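Local coordinates for periplasmic protein-probably involved in high-affinity Fe2+ transport (Escherichia coli F11, PDB 5I0Y) that probably takes part in high-affinity ferrous iron transport in the periplasm, binding copper at a site required for that transport, at residues B[3-8]-B[21-25]; B[35-39]-B[100-104]; B[43-47]-B[87-91]; B[110-116]-B[141-147]. The protein carries 1 engineered substitution. All coordinates share one frame; numbering follows the deposited sequence. Where two conformers were deposited one is given.

All four contacts lie in one chain of a beta sandwich and meet around contact 3, where H44 and M90 bind the copper. Contacts 1 and 2 each have their centre about 10 Å from that of contact 3. Contact 1 runs alongside: L24 O takes a hydrogen bond from H44 N (2.8 Å), and the side chain of L24 is about 7 Å from the metal. Contact 2 flanks the same strand on the side of 100-104, where L45 N and A100 O are 2.9 Å apart. Contact 4 lies in the opposing layer, the side chain of Y114 about 11 Å from the copper; Y114 OH bonds to Q46 O (2.8 Å) and packs on A21.

Contact 1. Residues B[3-8]-B[21-25]; sequences FKEYPA and AVYLQ
Y6 and Y23 face each other as a hydrogen-bonded antiparallel pair in the beta hairpin of strands 6-14 and 17-24. Y6 N gives its hydrogen to Y23 O at 2.9 Å, and Y23 N returns one to Y6 O at 2.8 Å. A third rung runs from A8 N to A21 O (2.9 Å); its donor stands 46° above the carbonyl plane, unlike the in-plane approach of Y23 N to Y6 O. Between these rungs P7 and V22 form the non-hydrogen-bonded pair, which costs nothing in bonding at proline, a residue without an N-H.

The two tyrosines share one face of the hairpin. With chi1 at 64°, Y23 CG sits between its own N and carbonyl carbon, which swings the ring across toward Y6. Y6 CB then rests over one face of that ring, 3.8 Å from Y23 CZ and displaced toward the rim, a CH-pi contact. The rings themselves meet obliquely, with planes at 44°. A8 CB comes to the edge of the same Y23 ring, 4.1 Å from CD2, and also touches A21 CB. Both tyrosines also pack on L152. Farther toward the N-terminus the chain passes beside L24, and E131 of the second subunit packs on F3. There F3 CE1 lies 3.9 Å from L24 CD1, an oblique meeting of ring and methyl.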
loop_
_atom_site.group_PDB
_atom_site.type_symbol
_atom_site.label_atom_id
_atom_site.label_comp_id
_atom_site.label_asym_id
_atom_site.label_seq_id
_atom_site.Cartn_x
_atom_site.Cartn_y
_atom_site.Cartn_z
ATOM N N PHE B 3 6.668 14.111 -14.893
ATOM C CA PHE B 3 7.971 14.612 -14.356
ATOM C C PHE B 3 9.122 13.660 -14.667
ATOM O O PHE B 3 8.898 12.489 -14.978
ATOM C CB PHE B 3 7.891 14.859 -12.843
ATOM C CG PHE B 3 7.451 13.661 -12.037
ATOM C CD1 PHE B 3 8.388 12.793 -11.484
ATOM C CD2 PHE B 3 6.100 13.410 -11.811
ATOM C CE1 PHE B 3 7.986 11.697 -10.732
ATOM C CE2 PHE B 3 5.691 12.320 -11.059
ATOM C CZ PHE B 3 6.636 11.459 -10.517
ATOM N N LYS B 4 10.348 14.169 -14.564
ATOM C CA LYS B 4 11.545 13.368 -14.822
ATOM C C LYS B 4 12.055 12.668 -13.573
ATOM O O LYS B 4 12.075 13.241 -12.488
ATOM C CB LYS B 4 12.657 14.227 -15.420
ATOM C CG LYS B 4 12.418 14.637 -16.862
ATOM C CD LYS B 4 13.603 15.421 -17.398
ATOM C CE LYS B 4 13.224 16.174 -18.661
ATOM N NZ LYS B 4 14.103 17.359 -18.843
ATOM N N GLU B 5 12.471 11.422 -13.751
ATOM C CA GLU B 5 13.075 10.640 -12.681
ATOM C C GLU B 5 14.338 9.990 -13.214
ATOM O O GLU B 5 14.462 9.737 -14.419
ATOM C CB GLU B 5 12.101 9.581 -12.133
ATOM C CG GLU B 5 11.571 8.559 -13.135
ATOM C CD GLU B 5 11.182 7.226 -12.497
ATOM O OE1 GLU B 5 10.406 7.226 -11.513
ATOM O OE2 GLU B 5 11.659 6.168 -12.980
ATOM N N TYR B 6 15.276 9.723 -12.314
ATOM C CA TYR B 6 16.602 9.267 -12.717
ATOM C C TYR B 6 16.990 8.020 -11.957
ATOM O O TYR B 6 16.874 7.984 -10.726
ATOM C CB TYR B 6 17.627 10.385 -12.509
ATOM C CG TYR B 6 17.109 11.692 -13.064
ATOM C CD1 TYR B 6 17.142 11.957 -14.438
ATOM C CD2 TYR B 6 16.520 12.633 -12.221
ATOM C CE1 TYR B 6 16.635 13.150 -14.947
ATOM C CE2 TYR B 6 16.012 13.824 -12.719
ATOM C CZ TYR B 6 16.068 14.073 -14.078
ATOM O OH TYR B 6 15.553 15.254 -14.555
ATOM N N PRO B 7 17.423 6.980 -12.681
ATOM C CA PRO B 7 17.853 5.762 -11.987
ATOM C C PRO B 7 19.087 5.967 -11.134
ATOM O O PRO B 7 20.021 6.673 -11.533
ATOM C CB PRO B 7 18.160 4.791 -13.128
ATOM C CG PRO B 7 17.378 5.313 -14.291
ATOM C CD PRO B 7 17.412 6.802 -14.147
ATOM N N ALA B 8 19.067 5.373 -9.948
ATOM C CA ALA B 8 20.256 5.236 -9.129
ATOM C C ALA B 8 20.746 3.786 -9.254
ATOM O O ALA B 8 20.309 2.891 -8.513
ATOM C CB ALA B 8 19.955 5.600 -7.687
ATOM N N ALA B 21 16.245 1.694 -7.387
ATOM C CA ALA B 21 16.409 2.968 -6.704
ATOM C C ALA B 21 16.311 4.052 -7.764
ATOM O O ALA B 21 16.865 3.911 -8.853
ATOM C CB ALA B 21 17.749 3.014 -5.999
ATOM N N VAL B 22 15.584 5.122 -7.460
ATOM C CA VAL B 22 15.507 6.259 -8.366
ATOM C C VAL B 22 15.503 7.521 -7.536
ATOM O O VAL B 22 15.291 7.480 -6.326
ATOM C CB VAL B 22 14.260 6.227 -9.279
ATOM C CG1 VAL B 22 14.317 5.054 -10.247
ATOM C CG2 VAL B 22 12.988 6.183 -8.450
ATOM N N TYR B 23 15.760 8.644 -8.189
ATOM C CA TYR B 23 15.694 9.938 -7.530
ATOM C C TYR B 23 15.138 11.005 -8.474
ATOM O O TYR B 23 15.116 10.848 -9.687
ATOM C CB TYR B 23 17.050 10.348 -6.921
ATOM C CG TYR B 23 18.150 10.551 -7.925
ATOM C CD1 TYR B 23 18.460 11.821 -8.410
ATOM C CD2 TYR B 23 18.895 9.476 -8.387
ATOM C CE1 TYR B 23 19.476 12.006 -9.333
ATOM C CE2 TYR B 23 19.911 9.652 -9.311
ATOM C CZ TYR B 23 20.202 10.914 -9.773
ATOM O OH TYR B 23 21.221 11.059 -10.692
ATOM N N LEU B 24 14.660 12.083 -7.874
ATOM C CA LEU B 24 14.107 13.220 -8.615
ATOM C C LEU B 24 14.279 14.453 -7.735
ATOM O O LEU B 24 14.849 14.379 -6.642
ATOM C CB LEU B 24 12.628 12.984 -8.972
ATOM C CG LEU B 24 11.688 12.748 -7.783
ATOM C CD1 LEU B 24 10.284 13.274 -8.075
ATOM C CD2 LEU B 24 11.620 11.279 -7.404
ATOM N N GLN B 25 13.764 15.599 -8.194
ATOM C CA GLN B 25 13.825 16.795 -7.361
ATOM C C GLN B 25 13.042 16.622 -6.067
ATOM O O GLN B 25 12.116 15.800 -6.004
ATOM C CB GLN B 25 13.428 18.100 -8.083
ATOM C CG GLN B 25 12.775 17.964 -9.442
ATOM C CD GLN B 25 11.278 17.713 -9.389
ATOM O OE1 GLN B 25 10.714 17.370 -8.346
ATOM N NE2 GLN B 25 10.623 17.873 -10.534
#

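Contact 2. Residues B[35-39]-B[100-104]; sequences GLPAA and ANIKM
The loop that leads from strand 17-24 to strand 43-51 lies against the end of strand 95-102 through L36 and N101, in the second shell of the copper site. N101 ND2 donates to L36 O at 2.9 Å. The bond is straight, with an N-H...O angle of 163°; it runs nearly along the C=O axis of L36, and the acceptor lies close to the amide plane of N101.

The same nitrogen also bonds to I27 O, so one amide ties down two places in the long loop. On the other branch, N101 OD1 is hydrogen-bonded to H44 ND1. With both ends of the amide engaged its flip is fixed, and it can orient the H44 imidazole, whose other nitrogen binds copper.

A few van der Waals contacts flank the bond. N101 CG lies anti to the carbonyl carbon (chi1 -78°), which turns the amide so that ND2 meets L36 O and passes close to A38; N101 CB is 3.4 Å from L36 O. L36 sends its chain the other way along the strand: its CG is anti to N (chi1 -173°), and CD2 settles on the backbone of the next residues, 3.7 Å from I102 C and 3.6 Å from K103 N. A38 CB brushes N101 ND2 at 4.2 Å and packs on P26 and D28.

I102 turns from the loop into the sandwich, where it meets Y72, L74 and L45. Segment 100-104 is thus held between the surface loop on one side and the core on the other, with strand 43-51 paired alongside through I102 with V43.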
loop_
_atom_site.group_PDB
_atom_site.type_symbol
_atom_site.label_atom_id
_atom_site.label_comp_id
_atom_site.label_asym_id
_atom_site.label_seq_id
_atom_site.Cartn_x
_atom_site.Cartn_y
_atom_site.Cartn_z
ATOM N N GLY B 35 8.797 15.616 7.739
ATOM C CA GLY B 35 9.918 15.186 6.888
ATOM C C GLY B 35 10.807 16.356 6.523
ATOM O O GLY B 35 10.568 17.481 6.960
ATOM N N LEU B 36 11.842 16.109 5.721
ATOM C CA LEU B 36 12.750 17.185 5.320
ATOM C C LEU B 36 12.084 18.098 4.287
ATOM O O LEU B 36 11.644 17.632 3.244
ATOM C CB LEU B 36 14.058 16.600 4.776
ATOM C CG LEU B 36 15.211 17.562 4.462
ATOM C CD1 LEU B 36 15.794 18.219 5.714
ATOM C CD2 LEU B 36 16.302 16.806 3.718
ATOM N N PRO B 37 11.994 19.409 4.578
ATOM C CA PRO B 37 11.360 20.285 3.592
ATOM C C PRO B 37 12.129 20.328 2.276
ATOM O O PRO B 37 13.364 20.239 2.274
ATOM C CB PRO B 37 11.374 21.667 4.264
ATOM C CG PRO B 37 11.616 21.406 5.710
ATOM C CD PRO B 37 12.399 20.134 5.798
ATOM N N ALA B 38 11.406 20.464 1.174
ATOM C CA ALA B 38 12.002 20.497 -0.157
ATOM C C ALA B 38 13.141 21.504 -0.282
ATOM O O ALA B 38 14.157 21.227 -0.917
ATOM C CB ALA B 38 10.943 20.780 -1.207
ATOM N N ALA B 39 12.969 22.673 0.329
ATOM C CA ALA B 39 13.969 23.734 0.211
ATOM C C ALA B 39 15.287 23.364 0.880
ATOM O O ALA B 39 16.325 23.953 0.555
ATOM C CB ALA B 39 13.429 25.046 0.772
ATOM N N ALA B 100 11.674 9.483 0.387
ATOM C CA ALA B 100 11.947 10.569 1.351
ATOM C C ALA B 100 12.771 11.640 0.674
ATOM O O ALA B 100 13.650 11.342 -0.132
ATOM C CB ALA B 100 12.688 10.071 2.591
ATOM N N ASN B 101 12.491 12.901 0.996
ATOM C CA ASN B 101 13.424 13.983 0.666
ATOM C C ASN B 101 14.693 13.781 1.484
ATOM O O ASN B 101 14.633 13.501 2.685
ATOM C CB ASN B 101 12.842 15.339 1.039
ATOM C CG ASN B 101 11.817 15.846 0.041
ATOM O OD1 ASN B 101 11.619 15.306 -1.062
ATOM N ND2 ASN B 101 11.187 16.964 0.411
ATOM N N ILE B 102 15.826 13.954 0.824
ATOM C CA ILE B 102 17.100 13.857 1.506
ATOM C C ILE B 102 18.078 14.925 1.019
ATOM O O ILE B 102 18.001 15.412 -0.110
ATOM C CB ILE B 102 17.745 12.456 1.362
ATOM C CG1 ILE B 102 18.109 12.195 -0.091
ATOM C CG2 ILE B 102 16.852 11.340 1.921
ATOM C CD1 ILE B 102 19.058 11.021 -0.249
ATOM N N LYS B 103 19.002 15.273 1.906
ATOM C CA LYS B 103 20.119 16.106 1.525
ATOM C C LYS B 103 21.231 15.162 1.114
ATOM O O LYS B 103 21.577 14.258 1.865
ATOM C CB LYS B 103 20.541 16.997 2.697
ATOM C CG LYS B 103 21.586 18.043 2.347
ATOM C CD LYS B 103 22.080 18.774 3.585
ATOM C CE LYS B 103 23.429 19.422 3.318
ATOM N NZ LYS B 103 24.481 18.385 3.101
ATOM N N MET B 104 21.749 15.354 -0.091
ATOM C CA MET B 104 22.893 14.579 -0.574
ATOM C C MET B 104 24.197 15.067 0.070
ATOM O O MET B 104 24.206 16.023 0.841
ATOM C CB MET B 104 22.936 14.614 -2.101
ATOM C CG MET B 104 21.796 13.824 -2.748
ATOM S SD MET B 104 21.843 12.034 -2.469
ATOM C CE MET B 104 23.077 11.552 -3.671
#

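Contact 3. Residues B[43-47]-B[87-91]; sequences VHLQA and FMPMV. Engineered in segment 43-47: Q46 (natural residue Glu). With CU (copper (II) ion), chain D.
H44 and M90 meet at the copper ion, one from each segment. H44 NE2 binds it at 2.0 Å and M90 SD at 2.3 Å; H97 and H127 of the second subunit, the former from the same chain as H44, complete the four ligands of this intersubunit site. M90 SD lies in the plane of the H44 ring, at its edge, and stands 3.4 Å from H44 NE2 because both atoms share the metal.

H44 CG is anti to the backbone N (chi1 -165°), which carries the imidazole off the strand toward M90. The methionine chain runs out extended and then bends at its last torsion (chi3 81°), turning CE to within 4.0 Å of H44 CE1. Behind the ligands, H44 ND1 is held by N101. The engineered Q46 (natural Glu) leaves its NE2 4.1 Å from the copper, too far for a bond.

Away from the metal, F87 reaches across to the 43-47 strand. Its CZ touches L45 CD2 at 3.8 Å, with the methyl at the ring edge. CE1 lies 3.5 Å from L45 O, and CE2 is 4.0 Å from A47 CB.

Strand 95-102 runs between strands 43-51 and 82-92, so no backbone hydrogen bond joins the two segments and side chains bridge the gap. F87 continues into the core as an edge-to-face pair with Y114, while M90 and V91 pair in parallel with a strand of the second subunit.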
loop_
_atom_site.group_PDB
_atom_site.type_symbol
_atom_site.label_atom_id
_atom_site.label_comp_id
_atom_site.label_asym_id
_atom_site.label_seq_id
_atom_site.Cartn_x
_atom_site.Cartn_y
_atom_site.Cartn_z
ATOM N N VAL B 43 17.385 15.936 -3.236
ATOM C CA VAL B 43 16.626 15.009 -4.080
ATOM C C VAL B 43 15.495 14.407 -3.247
ATOM O O VAL B 43 15.529 14.459 -2.025
ATOM C CB VAL B 43 17.505 13.850 -4.665
ATOM C CG1 VAL B 43 18.743 14.372 -5.413
ATOM C CG2 VAL B 43 17.912 12.837 -3.589
ATOM N N HIS B 44 14.501 13.861 -3.937
ATOM C CA HIS B 44 13.606 12.863 -3.352
ATOM C C HIS B 44 14.137 11.531 -3.791
ATOM O O HIS B 44 14.248 11.282 -4.994
ATOM C CB HIS B 44 12.188 13.068 -3.880
ATOM C CG HIS B 44 11.112 12.335 -3.092
ATOM N ND1 HIS B 44 10.862 12.582 -1.786
ATOM C CD2 HIS B 44 10.202 11.359 -3.490
ATOM C CE1 HIS B 44 9.833 11.803 -1.377
ATOM N NE2 HIS B 44 9.444 11.048 -2.416
ATOM N N LEU B 45 14.514 10.695 -2.822
ATOM C CA LEU B 45 15.047 9.367 -3.096
ATOM C C LEU B 45 13.941 8.342 -2.904
ATOM O O LEU B 45 13.178 8.416 -1.944
ATOM C CB LEU B 45 16.234 9.066 -2.170
ATOM C CG LEU B 45 16.931 7.700 -2.319
ATOM C CD1 LEU B 45 17.656 7.579 -3.650
ATOM C CD2 LEU B 45 17.885 7.483 -1.149
ATOM N N GLN B 46 13.870 7.388 -3.813
ATOM C CA GLN B 46 12.738 6.474 -3.850
ATOM C C GLN B 46 13.173 5.033 -4.039
ATOM O O GLN B 46 14.195 4.752 -4.688
ATOM C CB GLN B 46 11.832 6.813 -5.038
ATOM C CG GLN B 46 11.038 8.088 -4.925
ATOM C CD GLN B 46 9.959 8.191 -5.991
ATOM O OE1 GLN B 46 9.755 7.276 -6.812
ATOM N NE2 GLN B 46 9.251 9.279 -5.959
ATOM N N ALA B 47 12.349 4.129 -3.522
ATOM C CA ALA B 47 12.417 2.714 -3.844
ATOM C C ALA B 47 11.225 2.362 -4.708
ATOM O O ALA B 47 10.077 2.616 -4.320
ATOM C CB ALA B 47 12.409 1.885 -2.575
ATOM N N PHE B 87 12.364 5.465 4.693
ATOM C CA PHE B 87 11.377 5.877 3.684
ATOM C C PHE B 87 9.982 5.768 4.264
ATOM O O PHE B 87 9.735 5.027 5.216
ATOM C CB PHE B 87 11.436 4.995 2.431
ATOM C CG PHE B 87 12.688 5.148 1.597
ATOM C CD1 PHE B 87 13.349 6.369 1.474
ATOM C CD2 PHE B 87 13.156 4.067 0.876
ATOM C CE1 PHE B 87 14.478 6.480 0.680
ATOM C CE2 PHE B 87 14.286 4.171 0.087
ATOM C CZ PHE B 87 14.934 5.386 -0.027
ATOM N N MET B 88 9.079 6.533 3.672
ATOM C CA MET B 88 7.648 6.437 3.953
ATOM C C MET B 88 6.926 5.887 2.731
ATOM O O MET B 88 7.366 6.105 1.599
ATOM C CB MET B 88 7.077 7.843 4.147
ATOM C CG MET B 88 7.656 8.636 5.286
ATOM S SD MET B 88 7.319 10.377 4.971
ATOM C CE MET B 88 8.709 10.796 3.909
ATOM N N PRO B 89 5.775 5.237 2.932
ATOM C CA PRO B 89 4.883 4.962 1.806
ATOM C C PRO B 89 4.258 6.263 1.313
ATOM O O PRO B 89 3.893 7.115 2.130
ATOM C CB PRO B 89 3.804 4.030 2.399
ATOM C CG PRO B 89 4.214 3.770 3.804
ATOM C CD PRO B 89 5.169 4.850 4.210
ATOM N N MET B 90 4.203 6.409 -0.009
ATOM C CA MET B 90 3.766 7.664 -0.621
ATOM C C MET B 90 2.990 7.385 -1.882
ATOM O O MET B 90 3.036 6.292 -2.426
ATOM C CB MET B 90 4.971 8.527 -0.993
ATOM C CG MET B 90 5.968 8.693 0.131
ATOM S SD MET B 90 7.202 9.982 -0.138
ATOM C CE MET B 90 6.277 11.426 0.324
ATOM N N VAL B 91 2.244 8.389 -2.337
ATOM C CA VAL B 91 1.644 8.348 -3.659
ATOM C C VAL B 91 1.871 9.675 -4.387
ATOM O O VAL B 91 1.685 10.753 -3.806
ATOM C CB VAL B 91 0.163 7.894 -3.629
ATOM C CG1 VAL B 91 -0.718 8.885 -2.885
ATOM C CG2 VAL B 91 -0.340 7.599 -5.042
HETATM CU CU CU D . 7.577 10.209 -2.350
#

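Contact 4. Residues B[110-116]-B[141-147]; sequences YKVTYHI and FDVSYEF
Chi1 values of -60° in T113 and -65° in S144 set both hydroxyls anti to their carbonyl carbons, so that OG1 and OG meet in a hydrogen bond of 2.7 Å across a non-hydrogen-bonded pair. On the same face, H115 ND1 donates to D142 OD1 at 2.7 Å. The carboxylate oxygen sits nearly in the imidazole plane, yet the nitrogen reaches it from 45° above the carboxylate plane. H115 NE2 is taken by T73 OG1, so both ring nitrogens are engaged. T113 CG2 fills in beside the acid, 3.6 Å from D142 OD2.

Along the whole length of the two strands, eight backbone hydrogen bonds link Y110 with F147, V112 with Y145, Y114 with V143 and I116 with F141.

The opposite face is apolar and aromatic. Y110 CB rests over one face of the F147 ring, 3.6 Å from CE2; the two rings are near parallel but slid apart. V112 CG1 meets the same CE2 at 3.8 Å. The side chains of Y114 and Y145 cross at about a right angle, their rings meeting obliquely, with Y114 CD2 3.8 Å from Y145 CE2.

Strand 141-149 is an outermost strand of the sheet within this chain and pairs with 108-117, whose other neighbour is strand 69-76. The aromatic face packs across the sandwich on strands 6-14 and 17-24, through A8, V12, L19 and A21.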
loop_
_atom_site.group_PDB
_atom_site.type_symbol
_atom_site.label_atom_id
_atom_site.label_comp_id
_atom_site.label_asym_id
_atom_site.label_seq_id
_atom_site.Cartn_x
_atom_site.Cartn_y
_atom_site.Cartn_z
ATOM N N TYR B 110 28.346 7.178 -5.473
ATOM C CA TYR B 110 27.605 6.733 -4.302
ATOM C C TYR B 110 27.259 5.243 -4.289
ATOM O O TYR B 110 27.127 4.610 -5.341
ATOM C CB TYR B 110 26.282 7.493 -4.244
ATOM C CG TYR B 110 26.383 8.875 -3.680
ATOM C CD1 TYR B 110 26.073 9.127 -2.352
ATOM C CD2 TYR B 110 26.755 9.938 -4.494
ATOM C CE1 TYR B 110 26.147 10.404 -1.832
ATOM C CE2 TYR B 110 26.861 11.221 -3.979
ATOM C CZ TYR B 110 26.539 11.445 -2.656
ATOM O OH TYR B 110 26.613 12.722 -2.138
ATOM N N LYS B 111 27.124 4.715 -3.076
ATOM C CA LYS B 111 26.493 3.430 -2.828
ATOM C C LYS B 111 25.227 3.735 -2.044
ATOM O O LYS B 111 25.227 4.635 -1.204
ATOM C CB LYS B 111 27.398 2.536 -1.973
ATOM C CG LYS B 111 26.651 1.389 -1.313
ATOM C CD LYS B 111 27.559 0.449 -0.535
ATOM C CE LYS B 111 26.963 -0.952 -0.530
ATOM N NZ LYS B 111 27.278 -1.754 0.679
ATOM N N VAL B 112 24.135 3.033 -2.344
ATOM C CA VAL B 112 22.971 3.058 -1.460
ATOM C C VAL B 112 22.475 1.635 -1.252
ATOM O O VAL B 112 22.406 0.842 -2.201
ATOM C CB VAL B 112 21.860 4.047 -1.907
ATOM C CG1 VAL B 112 21.136 3.597 -3.184
ATOM C CG2 VAL B 112 20.879 4.305 -0.770
ATOM N N THR B 113 22.171 1.334 0.005
ATOM C CA THR B 113 21.588 0.055 0.372
ATOM C C THR B 113 20.203 0.298 0.965
ATOM O O THR B 113 20.032 1.140 1.838
ATOM C CB THR B 113 22.495 -0.718 1.339
ATOM O OG1 THR B 113 23.751 -0.953 0.690
ATOM C CG2 THR B 113 21.891 -2.090 1.736
ATOM N N TYR B 114 19.227 -0.443 0.452
ATOM C CA TYR B 114 17.884 -0.447 1.018
ATOM C C TYR B 114 17.718 -1.678 1.887
ATOM O O TYR B 114 18.031 -2.777 1.457
ATOM C CB TYR B 114 16.818 -0.410 -0.078
ATOM C CG TYR B 114 16.770 0.856 -0.909
ATOM C CD1 TYR B 114 17.385 2.047 -0.487
ATOM C CD2 TYR B 114 16.052 0.879 -2.110
ATOM C CE1 TYR B 114 17.327 3.189 -1.264
ATOM C CE2 TYR B 114 15.973 2.029 -2.877
ATOM C CZ TYR B 114 16.615 3.178 -2.454
ATOM O OH TYR B 114 16.541 4.349 -3.184
ATOM N N HIS B 115 17.224 -1.471 3.105
ATOM C CA HIS B 115 16.959 -2.545 4.083
ATOM C C HIS B 115 15.482 -2.782 4.120
ATOM O O HIS B 115 14.736 -1.900 4.555
ATOM C CB HIS B 115 17.466 -2.142 5.468
ATOM C CG HIS B 115 18.854 -1.538 5.461
ATOM N ND1 HIS B 115 19.958 -2.271 5.187
ATOM C CD2 HIS B 115 19.294 -0.237 5.700
ATOM C CE1 HIS B 115 21.045 -1.487 5.252
ATOM N NE2 HIS B 115 20.644 -0.238 5.564
ATOM N N ILE B 116 15.043 -3.941 3.623
ATOM C CA ILE B 116 13.616 -4.186 3.361
ATOM C C ILE B 116 13.036 -5.261 4.276
ATOM O O ILE B 116 13.606 -6.348 4.429
ATOM C CB ILE B 116 13.428 -4.568 1.885
ATOM C CG1 ILE B 116 14.025 -3.461 1.023
ATOM C CG2 ILE B 116 11.946 -4.719 1.540
ATOM C CD1 ILE B 116 14.035 -3.759 -0.443
ATOM N N PHE B 141 15.791 -8.398 3.933
ATOM C CA PHE B 141 16.974 -8.463 3.085
ATOM C C PHE B 141 17.390 -7.073 2.656
ATOM O O PHE B 141 16.590 -6.101 2.701
ATOM C CB PHE B 141 16.731 -9.361 1.867
ATOM C CG PHE B 141 15.750 -8.788 0.858
ATOM C CD1 PHE B 141 16.205 -8.171 -0.304
ATOM C CD2 PHE B 141 14.369 -8.889 1.059
ATOM C CE1 PHE B 141 15.315 -7.638 -1.228
ATOM C CE2 PHE B 141 13.474 -8.358 0.126
ATOM C CZ PHE B 141 13.953 -7.740 -1.017
ATOM N N ASP B 142 18.634 -6.991 2.199
ATOM C CA ASP B 142 19.195 -5.788 1.617
ATOM C C ASP B 142 19.291 -5.880 0.103
ATOM O O ASP B 142 19.486 -6.955 -0.464
ATOM C CB ASP B 142 20.624 -5.561 2.125
ATOM C CG ASP B 142 20.694 -5.012 3.539
ATOM O OD1 ASP B 142 19.650 -4.729 4.172
ATOM O OD2 ASP B 142 21.828 -4.838 4.020
ATOM N N VAL B 143 19.197 -4.722 -0.530
ATOM C CA VAL B 143 19.550 -4.583 -1.927
ATOM C C VAL B 143 20.407 -3.335 -2.090
ATOM O O VAL B 143 20.144 -2.306 -1.457
ATOM C CB VAL B 143 18.300 -4.541 -2.818
ATOM C CG1 VAL B 143 17.298 -3.508 -2.323
ATOM C CG2 VAL B 143 18.708 -4.276 -4.243
ATOM N N SER B 144 21.467 -3.445 -2.891
ATOM C CA SER B 144 22.401 -2.324 -3.081
ATOM C C SER B 144 22.511 -1.821 -4.506
ATOM O O SER B 144 22.276 -2.571 -5.474
ATOM C CB SER B 144 23.792 -2.699 -2.593
ATOM O OG SER B 144 23.778 -2.916 -1.196
ATOM N N TYR B 145 22.890 -0.546 -4.612
ATOM C CA TYR B 145 22.936 0.177 -5.889
ATOM C C TYR B 145 24.159 1.059 -5.886
ATOM O O TYR B 145 24.509 1.606 -4.845
ATOM C CB TYR B 145 21.684 1.069 -6.049
ATOM C CG TYR B 145 20.404 0.290 -5.930
ATOM C CD1 TYR B 145 19.875 -0.371 -7.034
ATOM C CD2 TYR B 145 19.745 0.177 -4.716
ATOM C CE1 TYR B 145 18.713 -1.123 -6.932
ATOM C CE2 TYR B 145 18.578 -0.552 -4.604
ATOM C CZ TYR B 145 18.075 -1.208 -5.711
ATOM O OH TYR B 145 16.920 -1.939 -5.613
ATOM N N GLU B 146 24.787 1.206 -7.046
ATOM C CA GLU B 146 25.910 2.127 -7.221
ATOM C C GLU B 146 25.571 3.100 -8.332
ATOM O O GLU B 146 25.065 2.719 -9.376
ATOM C CB GLU B 146 27.194 1.367 -7.550
ATOM C CG GLU B 146 27.726 0.527 -6.398
ATOM C CD GLU B 146 29.067 -0.131 -6.671
ATOM O OE1 GLU B 146 29.587 -0.012 -7.797
ATOM O OE2 GLU B 146 29.600 -0.775 -5.742
ATOM N N PHE B 147 25.821 4.376 -8.089
ATOM C CA PHE B 147 25.452 5.397 -9.049
ATOM C C PHE B 147 26.340 6.616 -8.916
ATOM O O PHE B 147 26.893 6.869 -7.847
ATOM C CB PHE B 147 23.950 5.773 -8.932
ATOM C CG PHE B 147 23.553 6.385 -7.607
ATOM C CD1 PHE B 147 23.247 7.742 -7.529
ATOM C CD2 PHE B 147 23.431 5.610 -6.453
ATOM C CE1 PHE B 147 22.866 8.316 -6.324
ATOM C CE2 PHE B 147 23.049 6.177 -5.247
ATOM C CZ PHE B 147 22.760 7.531 -5.184
#